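Local coordinates for protein beta-galactosidase (Trichoderma reesei, PDB 3OG2) that probably hydrolyses terminal non-reducing beta-D-galactose residues of beta-D-galactosides, as a glycoprotein of glycoside hydrolase family 35, at residues Pro428-Asp433 with Ala496-Phe501; Gly256-Trp261 with Tyr308-Ala313; Gly844-Phe847 with Gly851-Leu854; Ala737-Val742 with Pro916-Leu921; Val47-Leu52 with Glu98-Ala103. One frame throughout, in Å; residues are numbered along the deposited sequence.

In the fold
From the N terminus, contact 5 comes first: it returns helix 98-107 to the end of strand 38-47 within the TIM-barrel domain. Contact 2, in the same domain, then ties the loop before helix 261-268 to helix 301-313; its centre is about 31 Å from that of contact 5. Contact 1 joins a turn after strand 421-427 to the end of strand 492-497 in the next, all-beta domain, about 29 Å from contact 2 between centres. Contact 4 closes the longest loop, linking two C-terminal beta domains across more than 170 residues, and the short contact 3 is enclosed by it. These two touch: Leu845 and Phe847 pack on Leu920. No contacts cross.

Contact 1: Pro428-Asp433 with Ala496-Phe501; sequences PTSAGD and AVKNPF
The outstretched side chain of Lys498 lays its CE and NZ beside OG of Ser430, with NZ 3.4 Å from OG. Ser430 is the second residue of a type I beta turn, Thr429 to Gly432, in the loop between strands 421-427 and 434-436, whereas Lys498 lies in the C-terminal end region of strand 492-497, in the large antiparallel sheet of beta-galactosidase domain 2. The lysine leaves its backbone with CG anti to the carbonyl carbon (chi1 -58°) and runs extended from there, which carries the ammonium across to the turn. What draws the two polar ends together is a shared partner, Asp456 of strand 450-459: its OD1 forms a salt bridge with Lys498 NZ and a hydrogen bond with Ser430 OG. The contact is small and lies at the surface, far from the galactose site. Both segments are braced from within. In the turn, Thr429 OG1 accepts from Ala431 N in an ST turn, and Gly432 N returns to Thr429 O at 2.9 Å. Beyond Lys498 an Asx turn has Phe501 N donating to Asn499 OD1 from above the carbonyl plane. Thr429 OG1 also donates to Gly432 O at 2.7 Å, on a lone pair in the carbonyl plane.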
# COMPACT_ATOMS: atom_id res chain seq x y z
N PRO A 428 12.08 4.32 38.11
CA PRO A 428 12.75 5.53 38.57
C PRO A 428 11.92 6.76 38.27
O PRO A 428 11.31 6.88 37.17
CB PRO A 428 14.07 5.52 37.78
CG PRO A 428 13.70 4.80 36.50
CD PRO A 428 12.73 3.72 36.91
N THR A 429 11.88 7.68 39.23
CA THR A 429 11.20 8.94 39.04
C THR A 429 12.03 10.05 39.73
O THR A 429 12.92 9.74 40.50
CB THR A 429 9.77 9.03 39.62
OG1 THR A 429 9.85 9.15 41.04
CG2 THR A 429 8.96 7.78 39.34
N SER A 430 11.70 11.30 39.42
CA SER A 430 12.26 12.45 40.14
C SER A 430 11.95 12.42 41.63
O SER A 430 12.60 13.14 42.40
CB SER A 430 11.68 13.75 39.59
OG SER A 430 10.24 13.73 39.71
N ALA A 431 11.00 11.60 42.08
CA ALA A 431 10.80 11.48 43.51
C ALA A 431 11.44 10.20 44.07
O ALA A 431 11.15 9.87 45.21
CB ALA A 431 9.29 11.55 43.78
N GLY A 432 12.27 9.50 43.30
CA GLY A 432 12.95 8.27 43.67
C GLY A 432 12.26 7.07 43.04
O GLY A 432 11.33 7.18 42.24
N ASP A 433 12.74 5.87 43.36
CA ASP A 433 12.19 4.67 42.75
C ASP A 433 10.87 4.27 43.40
O ASP A 433 10.81 4.22 44.64
CB ASP A 433 13.12 3.49 42.94
CG ASP A 433 14.47 3.65 42.28
OD1 ASP A 433 14.58 4.38 41.26
OD2 ASP A 433 15.40 3.01 42.80
N ALA A 496 0.07 9.51 38.72
CA ALA A 496 0.24 10.47 39.79
C ALA A 496 0.64 11.80 39.14
O ALA A 496 1.46 11.82 38.22
CB ALA A 496 1.29 10.03 40.77
N VAL A 497 0.07 12.87 39.63
CA VAL A 497 0.29 14.20 39.09
C VAL A 497 0.98 15.05 40.14
O VAL A 497 0.49 15.18 41.27
CB VAL A 497 -1.03 14.88 38.65
CG1 VAL A 497 -0.74 16.22 37.99
CG2 VAL A 497 -1.80 13.96 37.69
N LYS A 498 2.15 15.62 39.78
CA LYS A 498 2.80 16.54 40.74
C LYS A 498 1.87 17.72 41.05
O LYS A 498 1.09 18.02 40.12
CB LYS A 498 4.14 17.05 40.19
CG LYS A 498 5.10 15.90 39.85
CD LYS A 498 6.46 16.59 39.56
CE LYS A 498 7.47 15.60 39.04
NZ LYS A 498 8.58 16.28 38.27
N ASN A 499 1.96 18.28 42.24
CA ASN A 499 1.01 19.32 42.70
C ASN A 499 0.40 20.17 41.59
O ASN A 499 1.05 21.01 40.99
CB ASN A 499 1.75 20.25 43.67
CG ASN A 499 0.84 21.34 44.17
OD1 ASN A 499 -0.36 21.46 43.91
ND2 ASN A 499 1.50 22.17 44.97
N PRO A 500 -0.84 19.84 41.26
CA PRO A 500 -1.51 20.52 40.15
C PRO A 500 -2.30 21.76 40.56
O PRO A 500 -3.06 22.33 39.74
CB PRO A 500 -2.48 19.42 39.67
CG PRO A 500 -2.91 18.72 40.93
CD PRO A 500 -1.66 18.74 41.81
N PHE A 501 -2.16 22.21 41.78
CA PHE A 501 -3.08 23.21 42.35
C PHE A 501 -2.51 24.60 42.42
O PHE A 501 -3.17 25.49 42.95
CB PHE A 501 -3.48 22.79 43.78
CG PHE A 501 -4.22 21.47 43.73
CD1 PHE A 501 -5.40 21.35 42.96
CD2 PHE A 501 -3.69 20.39 44.43
CE1 PHE A 501 -6.08 20.11 42.89
CE2 PHE A 501 -4.38 19.19 44.37
CZ PHE A 501 -5.54 19.06 43.63

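Contact 2: Gly256-Trp261 with Tyr308-Ala313; sequences GLPTTW and YKNNMA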
# COMPACT_ATOMS: atom_id res chain seq x y z
N GLY A 256 10.78 -14.50 16.29
CA GLY A 256 10.32 -13.52 15.27
C GLY A 256 10.46 -12.08 15.72
O GLY A 256 10.52 -11.15 14.89
N LEU A 257 10.50 -11.76 17.03
CA LEU A 257 10.58 -10.36 17.44
C LEU A 257 11.98 -9.86 17.25
O LEU A 257 12.94 -10.46 17.75
CB LEU A 257 10.15 -10.27 18.91
CG LEU A 257 9.99 -8.82 19.38
CD1 LEU A 257 8.73 -8.17 18.86
CD2 LEU A 257 10.04 -8.77 20.92
N PRO A 258 12.21 -8.74 16.58
CA PRO A 258 13.60 -8.22 16.50
C PRO A 258 14.14 -7.75 17.83
O PRO A 258 13.50 -6.94 18.53
CB PRO A 258 13.46 -7.00 15.59
CG PRO A 258 12.09 -6.99 15.04
CD PRO A 258 11.25 -7.92 15.82
N THR A 259 15.31 -8.25 18.21
CA THR A 259 15.82 -7.86 19.52
C THR A 259 17.20 -7.20 19.40
O THR A 259 17.77 -6.89 20.45
CB THR A 259 15.97 -9.09 20.44
OG1 THR A 259 16.86 -10.03 19.83
CG2 THR A 259 14.61 -9.76 20.65
N THR A 260 17.72 -6.97 18.20
CA THR A 260 19.09 -6.47 18.09
C THR A 260 19.21 -5.10 17.49
O THR A 260 20.32 -4.61 17.31
CB THR A 260 19.95 -7.43 17.21
OG1 THR A 260 19.45 -7.41 15.89
CG2 THR A 260 19.84 -8.88 17.71
N TRP A 261 18.09 -4.43 17.15
CA TRP A 261 18.22 -3.27 16.28
C TRP A 261 18.81 -2.04 16.98
O TRP A 261 19.43 -1.22 16.27
CB TRP A 261 16.86 -3.01 15.62
CG TRP A 261 16.52 -3.99 14.55
CD1 TRP A 261 17.32 -4.92 13.97
CD2 TRP A 261 15.24 -4.13 13.92
NE1 TRP A 261 16.63 -5.64 13.02
CE2 TRP A 261 15.35 -5.16 12.97
CE3 TRP A 261 14.01 -3.44 14.11
CZ2 TRP A 261 14.28 -5.57 12.15
CZ3 TRP A 261 12.96 -3.85 13.30
CH2 TRP A 261 13.09 -4.89 12.35
N TYR A 308 5.20 -2.80 16.95
CA TYR A 308 5.53 -1.37 16.73
C TYR A 308 6.07 -0.77 18.01
O TYR A 308 7.03 0.01 18.00
CB TYR A 308 4.37 -0.56 16.20
CG TYR A 308 3.89 -0.98 14.80
CD1 TYR A 308 4.47 -2.02 14.10
CD2 TYR A 308 2.85 -0.27 14.21
CE1 TYR A 308 4.02 -2.36 12.83
CE2 TYR A 308 2.39 -0.61 12.95
CZ TYR A 308 2.98 -1.65 12.27
OH TYR A 308 2.52 -1.99 11.02
N LYS A 309 5.49 -1.13 19.17
CA LYS A 309 6.08 -0.63 20.43
C LYS A 309 7.45 -1.24 20.66
O LYS A 309 8.28 -0.60 21.31
CB LYS A 309 5.13 -0.93 21.60
CG LYS A 309 3.83 -0.10 21.49
CD LYS A 309 2.83 -0.44 22.58
CE LYS A 309 1.48 0.26 22.26
NZ LYS A 309 0.49 0.11 23.33
N ASN A 310 7.73 -2.45 20.11
CA ASN A 310 9.09 -2.96 20.22
C ASN A 310 10.08 -2.12 19.43
O ASN A 310 11.28 -2.10 19.76
CB ASN A 310 9.09 -4.40 19.70
CG ASN A 310 10.42 -5.08 19.86
OD1 ASN A 310 10.88 -5.23 21.02
ND2 ASN A 310 11.03 -5.47 18.75
N ASN A 311 9.66 -1.42 18.37
CA ASN A 311 10.54 -0.52 17.66
C ASN A 311 10.71 0.79 18.45
O ASN A 311 11.79 1.38 18.42
CB ASN A 311 9.97 -0.22 16.25
CG ASN A 311 10.00 -1.48 15.40
OD1 ASN A 311 10.83 -2.37 15.58
ND2 ASN A 311 9.06 -1.57 14.44
N MET A 312 9.63 1.23 19.13
CA MET A 312 9.79 2.36 20.04
C MET A 312 10.73 1.98 21.18
O MET A 312 11.48 2.83 21.67
CB MET A 312 8.42 2.77 20.60
CG MET A 312 7.48 3.17 19.42
SD MET A 312 5.81 3.42 20.06
CE MET A 312 4.85 3.14 18.54
N ALA A 313 10.73 0.67 21.60
CA ALA A 313 11.68 0.27 22.67
C ALA A 313 13.13 0.48 22.24
O ALA A 313 14.02 0.66 23.07
CB ALA A 313 11.40 -1.17 22.99
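One hydrogen bond joins the segments: Asn310 ND2 donates to Pro258 O at 2.9 Å, with a nearly straight N-H...O angle of 167°. The carbonyl oxygen lies in the plane of the asparagine amide, and the donor in turn meets a lone pair in the carbonyl plane. Asn310 reaches it because its CG stands anti to the backbone N (chi1 -175°), pointing the amide from the helix to the loop. Apolar groups of Leu257 and Pro258 border that amide. Leu257 approaches from the opposite direction, its CD1 3.5 Å from Asn310 ND2 and its CD2 3.6 Å from Asn310 OD1, while CD of the Pro258 ring lies beside ND2. Within the TIM-barrel domain these side chains fasten the loop that enters helix 261-268 to helix 301-313, which precedes barrel strand 318-321. Replacing Asn310 with an alanine would probably leave Pro258 O without this donor and open a gap beside Leu257. The aromatic contact belongs to Trp261: Asn311 OD1 sits at the indole edge, 3.5 Å from CZ3, with ring and amide planes 24° apart. Pro258 CB covers one indole face over its centre, and His237 meets Trp261 edge-to-face. The Trp261 side chain is about 9 Å from that of Glu278, a residue of the galactose-binding site.

Contact 3: Gly844-Phe847 with Gly851-Leu854; sequences GLFF and GFHL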
# COMPACT_ATOMS: atom_id res chain seq x y z
N GLY A 844 -2.10 -8.13 -25.59
CA GLY A 844 -2.11 -8.37 -27.03
C GLY A 844 -3.37 -9.06 -27.53
O GLY A 844 -3.35 -9.43 -28.71
N LEU A 845 -4.39 -9.33 -26.69
CA LEU A 845 -5.53 -10.02 -27.25
C LEU A 845 -6.25 -9.13 -28.29
O LEU A 845 -6.21 -7.91 -28.21
CB LEU A 845 -6.53 -10.34 -26.13
CG LEU A 845 -6.07 -11.47 -25.17
CD1 LEU A 845 -6.98 -11.55 -23.97
CD2 LEU A 845 -5.99 -12.82 -25.89
N PHE A 846 -6.90 -9.78 -29.28
CA PHE A 846 -7.50 -9.05 -30.37
C PHE A 846 -8.38 -7.91 -29.89
O PHE A 846 -8.27 -6.78 -30.40
CB PHE A 846 -8.33 -10.02 -31.23
CG PHE A 846 -9.23 -9.36 -32.23
CD1 PHE A 846 -8.67 -8.92 -33.45
CD2 PHE A 846 -10.58 -9.19 -31.98
CE1 PHE A 846 -9.51 -8.31 -34.36
CE2 PHE A 846 -11.42 -8.58 -32.90
CZ PHE A 846 -10.86 -8.14 -34.10
N PHE A 847 -9.25 -8.15 -28.91
CA PHE A 847 -10.15 -7.02 -28.53
C PHE A 847 -9.36 -5.83 -27.99
O PHE A 847 -9.77 -4.66 -28.20
CB PHE A 847 -11.24 -7.44 -27.53
CG PHE A 847 -10.72 -7.66 -26.10
CD1 PHE A 847 -10.84 -6.64 -25.19
CD2 PHE A 847 -10.12 -8.84 -25.70
CE1 PHE A 847 -10.40 -6.73 -23.87
CE2 PHE A 847 -9.68 -8.98 -24.38
CZ PHE A 847 -9.80 -7.92 -23.48
N GLY A 851 -8.89 -1.79 -29.44
CA GLY A 851 -9.46 -0.72 -28.62
C GLY A 851 -10.90 -1.03 -28.20
O GLY A 851 -11.58 -0.11 -27.72
N PHE A 852 -11.37 -2.27 -28.37
CA PHE A 852 -12.78 -2.59 -28.08
C PHE A 852 -13.07 -2.60 -26.59
O PHE A 852 -14.25 -2.60 -26.24
CB PHE A 852 -13.20 -3.93 -28.65
CG PHE A 852 -13.26 -3.98 -30.17
CD1 PHE A 852 -13.24 -2.82 -30.93
CD2 PHE A 852 -13.32 -5.21 -30.81
CE1 PHE A 852 -13.31 -2.90 -32.34
CE2 PHE A 852 -13.44 -5.30 -32.19
CZ PHE A 852 -13.43 -4.14 -32.95
N HIS A 853 -12.08 -2.55 -25.71
CA HIS A 853 -12.26 -2.36 -24.29
C HIS A 853 -12.52 -0.92 -23.89
O HIS A 853 -12.75 -0.67 -22.69
CB HIS A 853 -10.99 -2.86 -23.55
CG HIS A 853 -9.76 -2.13 -23.98
ND1 HIS A 853 -9.01 -1.25 -23.22
CD2 HIS A 853 -9.18 -2.25 -25.19
CE1 HIS A 853 -7.98 -0.85 -24.01
NE2 HIS A 853 -8.11 -1.45 -25.19
N LEU A 854 -12.44 0.01 -24.81
CA LEU A 854 -12.59 1.41 -24.46
C LEU A 854 -14.04 1.84 -24.38
O LEU A 854 -14.90 1.15 -24.94
CB LEU A 854 -11.82 2.30 -25.46
CG LEU A 854 -10.31 2.03 -25.50
CD1 LEU A 854 -9.70 2.75 -26.70
CD2 LEU A 854 -9.66 2.45 -24.21
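The rings of Phe846 and Phe852 meet with planes at 83° and centroids 6.0 Å apart, in an oblique pairing whose nearest atoms are the two CE2 carbons at 3.9 Å. Phe847 presents its edge to the other segment: His853 CB lies near the ring plane, 3.9 Å from Phe847 CE1. The Phe847 ring also stacks on that of Phe886. The imidazole of His853 has Leu854 CG over one face, toward the rim, while Phe847 O lies in plane at its edge, on the side of CD2. His853 CG lies between its own N and carbonyl carbon (chi1 59°), which sets the ring beside this oxygen.

The same oxygen accepts from Phe852 N at 2.9 Å, with the donor nearly along the C=O axis. This is the six-residue bond of a Schellman motif, which ends helix 846-850. Gly851 supplies the required positive phi (85°), where any side chain would collide with the carbonyl oxygen of the residue before. A type I turn starts on the same glycine, closed by Leu854 N to Gly851 O at 3.0 Å.

Leu845 holds the N-cap position, so the short helix is defined at both ends within a few residues. It is lodged among strands of the C-terminal all-beta domain: Phe886 belongs to strand 883-894, His853 meets Tyr922 of strand 917-923, and Phe847 CZ packs on Leu920 of that strand. Phe846 also rests on Pro669 and Phe852 on Pro858, both from loops.

Contact 4: Ala737-Val742 with Pro916-Leu921; sequences AFASSV and PYRALL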
# COMPACT_ATOMS: atom_id res chain seq x y z
N ALA A 737 1.70 -18.53 -12.54
CA ALA A 737 0.24 -18.57 -12.76
C ALA A 737 -0.15 -18.18 -14.17
O ALA A 737 -1.33 -17.89 -14.39
CB ALA A 737 -0.52 -17.74 -11.71
N PHE A 738 0.77 -18.21 -15.13
CA PHE A 738 0.40 -17.96 -16.53
C PHE A 738 -0.32 -19.19 -17.07
O PHE A 738 -0.41 -20.25 -16.42
CB PHE A 738 1.62 -17.63 -17.41
CG PHE A 738 2.34 -18.85 -17.96
CD1 PHE A 738 3.01 -19.78 -17.13
CD2 PHE A 738 2.34 -19.08 -19.35
CE1 PHE A 738 3.64 -20.88 -17.68
CE2 PHE A 738 2.99 -20.18 -19.89
CZ PHE A 738 3.62 -21.09 -19.07
N ALA A 739 -0.83 -19.05 -18.30
CA ALA A 739 -1.35 -20.20 -19.04
C ALA A 739 -1.01 -19.99 -20.51
O ALA A 739 -0.68 -18.88 -20.95
CB ALA A 739 -2.86 -20.30 -18.95
N SER A 740 -1.15 -21.04 -21.29
CA SER A 740 -0.95 -20.92 -22.73
C SER A 740 -1.91 -21.88 -23.45
O SER A 740 -2.24 -22.94 -22.88
CB SER A 740 0.50 -21.14 -23.12
OG SER A 740 1.05 -22.37 -22.72
N SER A 741 -2.33 -21.54 -24.63
CA SER A 741 -3.25 -22.37 -25.41
C SER A 741 -2.74 -22.43 -26.86
O SER A 741 -2.17 -21.44 -27.35
CB SER A 741 -4.64 -21.76 -25.41
OG SER A 741 -5.19 -21.76 -24.11
N VAL A 742 -3.00 -23.54 -27.53
CA VAL A 742 -2.45 -23.82 -28.88
C VAL A 742 -3.55 -24.30 -29.82
O VAL A 742 -4.30 -25.22 -29.45
CB VAL A 742 -1.36 -24.89 -28.81
CG1 VAL A 742 -0.79 -25.22 -30.19
CG2 VAL A 742 -0.24 -24.45 -27.83
N PRO A 916 -12.11 -24.63 -16.41
CA PRO A 916 -11.20 -23.53 -16.11
C PRO A 916 -11.20 -22.40 -17.12
O PRO A 916 -11.28 -22.64 -18.34
CB PRO A 916 -9.83 -24.23 -16.10
CG PRO A 916 -10.04 -25.40 -17.02
CD PRO A 916 -11.44 -25.89 -16.82
N TYR A 917 -11.12 -21.15 -16.61
CA TYR A 917 -11.02 -20.02 -17.51
C TYR A 917 -10.23 -18.89 -16.83
O TYR A 917 -10.08 -18.89 -15.61
CB TYR A 917 -12.40 -19.51 -17.94
CG TYR A 917 -13.26 -18.89 -16.86
CD1 TYR A 917 -14.04 -19.69 -16.02
CD2 TYR A 917 -13.32 -17.52 -16.72
CE1 TYR A 917 -14.83 -19.12 -15.04
CE2 TYR A 917 -14.12 -16.95 -15.74
CZ TYR A 917 -14.87 -17.73 -14.92
OH TYR A 917 -15.66 -17.13 -13.97
N ARG A 918 -9.82 -18.00 -17.73
CA ARG A 918 -9.17 -16.77 -17.28
C ARG A 918 -10.03 -15.62 -17.76
O ARG A 918 -10.60 -15.72 -18.87
CB ARG A 918 -7.73 -16.65 -17.84
CG ARG A 918 -6.95 -17.90 -17.43
CD ARG A 918 -5.57 -17.94 -18.05
NE ARG A 918 -4.59 -16.93 -17.59
CZ ARG A 918 -3.73 -17.12 -16.62
NH1 ARG A 918 -3.75 -18.27 -15.93
NH2 ARG A 918 -2.88 -16.15 -16.31
N ALA A 919 -10.19 -14.59 -16.99
CA ALA A 919 -10.99 -13.45 -17.44
C ALA A 919 -10.22 -12.17 -17.11
O ALA A 919 -9.38 -12.11 -16.18
CB ALA A 919 -12.34 -13.40 -16.71
N LEU A 920 -10.46 -11.16 -17.90
CA LEU A 920 -9.96 -9.81 -17.67
C LEU A 920 -11.19 -8.89 -17.48
O LEU A 920 -12.14 -9.00 -18.24
CB LEU A 920 -9.14 -9.29 -18.84
CG LEU A 920 -7.91 -10.11 -19.18
CD1 LEU A 920 -7.34 -9.65 -20.51
CD2 LEU A 920 -6.86 -9.90 -18.07
N LEU A 921 -11.08 -8.03 -16.48
CA LEU A 921 -12.15 -7.07 -16.17
C LEU A 921 -11.71 -5.67 -16.63
O LEU A 921 -10.62 -5.24 -16.21
CB LEU A 921 -12.43 -7.08 -14.66
CG LEU A 921 -13.41 -6.02 -14.18
CD1 LEU A 921 -14.84 -6.27 -14.69
CD2 LEU A 921 -13.39 -6.02 -12.64
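Arg918 grips the carbonyl oxygen of Ala737 end-on with two nitrogens, NH1 at 2.9 Å and NH2 at 3.0 Å. Ala737 O lies close to the guanidinium plane, so both N-H groups converge on it, each somewhat bent, at 146° for NH1 and 140° for NH2. NH2 has a second, charged partner, a salt bridge to Asp783 OD2, which probably offsets the arginine's buried positive charge. The contact joins two all-beta domains, both of the galactose-binding-like clan: Arg918 stands on strand 917-923 of one antiparallel sheet, and Ala737 to Ala739 lead into strand 740-744 of another. Asp783 also exchanges a backbone hydrogen bond with Ala739, so one residue helps to place both sides. A methionine in place of Arg918 would probably leave Ala737 O without these two donors and the Asp783 carboxylate without its mate. The arginine chain is bent at chi3 (68°), which brings the guanidinium edge round to Ala737 O. One face of the group is overlain by Ala739 N and the carbonyl carbon of Phe738. Around this the packing is apolar: Arg918 touches Val932 and Trp961 of its flanking strands, and Ala737 rests on Phe287 from the family 35 domain. Where the aliphatic part of the arginine meets the other segment, Ala739 CB lies 3.7 Å from Arg918 CD.

Contact 5: Val47-Leu52 with Glu98-Ala103; sequences VHPFRL and EPFFEA
Phe100 and Pro49 make a CH-pi contact in which Pro49 CB stands over one face of the phenyl ring, 4.0 Å from its centroid and 22° off the normal. The proline carbon is displaced toward the CD1 side of the ring, with Pro49 CB 3.8 Å from Phe100 CD1. Val47 comes instead to the edge, where its CG1 lies near the ring plane, 3.9 Å from Phe100 CE1. Phe100 sets CG opposite its backbone N (chi1 -169°) and thereby points the ring from helix 98-107 into this corner. Further aromatic residues fix the ring: Tyr58 and Phe75 meet it edge-to-face, and Phe62 adds a third ring. The arrangement belongs to the TIM barrel. Val47 lies where strand 38-47 runs into the loop; the parallel neighbour of that strand, 72-76, carries Phe75, and helix 98-107 leads on to strand 110-116. Pro49 is positioned by a 3-10 turn, in which Arg51 N bonds to His48 O at 2.9 Å. The same turn brings His48 and Arg51 together: Arg51 NH1 donates to His48 ND1 at 2.9 Å, the acceptor lying in the guanidinium plane. NH1 also bonds to the carbonyl of Ala121, a galactose-site residue, and Asn329 takes NH2. His48 NE2 is bonded to Glu46, while the His48 ring meets that of Tyr76, another galactose-binding residue about 6 Å from the Pro49 side chain.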
# COMPACT_ATOMS: atom_id res chain seq x y z
N VAL A 47 2.33 4.83 0.55
CA VAL A 47 1.25 5.00 -0.45
C VAL A 47 1.89 5.06 -1.82
O VAL A 47 2.87 5.79 -1.97
CB VAL A 47 0.45 6.28 -0.20
CG1 VAL A 47 -0.61 6.49 -1.30
CG2 VAL A 47 -0.18 6.29 1.19
N HIS A 48 1.35 4.34 -2.79
CA HIS A 48 1.98 4.34 -4.13
C HIS A 48 1.04 5.03 -5.08
O HIS A 48 -0.02 4.51 -5.37
CB HIS A 48 2.24 2.93 -4.61
CG HIS A 48 3.28 2.24 -3.75
ND1 HIS A 48 3.50 0.92 -3.77
CD2 HIS A 48 4.14 2.82 -2.86
CE1 HIS A 48 4.48 0.67 -2.88
NE2 HIS A 48 4.88 1.80 -2.32
N PRO A 49 1.38 6.23 -5.56
CA PRO A 49 0.41 7.01 -6.36
C PRO A 49 -0.05 6.25 -7.59
O PRO A 49 -1.21 6.38 -8.00
CB PRO A 49 1.17 8.29 -6.73
CG PRO A 49 2.59 8.06 -6.38
CD PRO A 49 2.63 6.98 -5.31
N PHE A 50 0.84 5.45 -8.19
CA PHE A 50 0.43 4.75 -9.40
C PHE A 50 -0.53 3.61 -9.16
O PHE A 50 -1.07 3.08 -10.15
CB PHE A 50 1.71 4.26 -10.13
CG PHE A 50 2.60 3.40 -9.26
CD1 PHE A 50 2.36 2.04 -9.13
CD2 PHE A 50 3.68 4.00 -8.58
CE1 PHE A 50 3.15 1.23 -8.31
CE2 PHE A 50 4.44 3.18 -7.75
CZ PHE A 50 4.19 1.83 -7.60
N ARG A 51 -0.76 3.23 -7.91
CA ARG A 51 -1.74 2.17 -7.59
C ARG A 51 -3.14 2.73 -7.29
O ARG A 51 -4.06 1.97 -7.00
CB ARG A 51 -1.24 1.36 -6.42
CG ARG A 51 -0.21 0.31 -6.95
CD ARG A 51 0.52 -0.39 -5.82
NE ARG A 51 1.01 -1.72 -6.23
CZ ARG A 51 2.20 -2.22 -5.92
NH1 ARG A 51 3.16 -1.55 -5.29
NH2 ARG A 51 2.39 -3.47 -6.33
N LEU A 52 -3.33 4.05 -7.48
CA LEU A 52 -4.63 4.71 -7.30
C LEU A 52 -4.71 5.80 -8.36
O LEU A 52 -4.33 6.96 -8.08
CB LEU A 52 -4.78 5.28 -5.87
CG LEU A 52 -6.12 5.97 -5.62
CD1 LEU A 52 -7.30 5.08 -5.88
CD2 LEU A 52 -6.15 6.49 -4.18
N GLU A 98 1.90 15.71 -9.62
CA GLU A 98 1.52 17.00 -9.07
C GLU A 98 0.27 16.93 -8.20
O GLU A 98 0.27 17.54 -7.12
CB GLU A 98 1.39 18.03 -10.20
CG GLU A 98 2.69 18.22 -10.96
CD GLU A 98 3.95 18.38 -10.15
OE1 GLU A 98 3.95 19.18 -9.19
OE2 GLU A 98 4.94 17.70 -10.46
N PRO A 99 -0.78 16.19 -8.56
CA PRO A 99 -1.91 16.11 -7.61
C PRO A 99 -1.58 15.42 -6.30
O PRO A 99 -2.19 15.66 -5.27
CB PRO A 99 -2.94 15.27 -8.39
CG PRO A 99 -2.59 15.52 -9.85
CD PRO A 99 -1.07 15.45 -9.81
N PHE A 100 -0.61 14.52 -6.32
CA PHE A 100 -0.15 13.82 -5.14
C PHE A 100 0.58 14.84 -4.25
O PHE A 100 0.27 14.91 -3.04
CB PHE A 100 0.74 12.65 -5.56
CG PHE A 100 1.07 11.67 -4.44
CD1 PHE A 100 0.12 10.76 -4.06
CD2 PHE A 100 2.33 11.63 -3.86
CE1 PHE A 100 0.41 9.78 -3.15
CE2 PHE A 100 2.63 10.66 -2.89
CZ PHE A 100 1.65 9.74 -2.51
N PHE A 101 1.51 15.61 -4.81
CA PHE A 101 2.17 16.66 -4.03
C PHE A 101 1.19 17.68 -3.46
O PHE A 101 1.30 18.09 -2.31
CB PHE A 101 3.21 17.37 -4.87
CG PHE A 101 4.36 16.53 -5.42
CD1 PHE A 101 4.88 15.45 -4.70
CD2 PHE A 101 4.91 16.82 -6.66
CE1 PHE A 101 5.92 14.68 -5.19
CE2 PHE A 101 5.98 16.04 -7.15
CZ PHE A 101 6.48 14.98 -6.40
N GLU A 102 0.23 18.09 -4.33
CA GLU A 102 -0.75 19.08 -3.88
C GLU A 102 -1.60 18.55 -2.74
O GLU A 102 -1.90 19.31 -1.78
CB GLU A 102 -1.60 19.52 -5.08
CG GLU A 102 -0.75 20.32 -6.08
CD GLU A 102 -1.52 20.91 -7.22
OE1 GLU A 102 -2.77 20.73 -7.21
OE2 GLU A 102 -0.91 21.55 -8.12
N ALA A 103 -1.99 17.28 -2.85
CA ALA A 103 -2.80 16.72 -1.77
C ALA A 103 -1.98 16.63 -0.48
O ALA A 103 -2.52 16.81 0.60
CB ALA A 103 -3.32 15.33 -2.14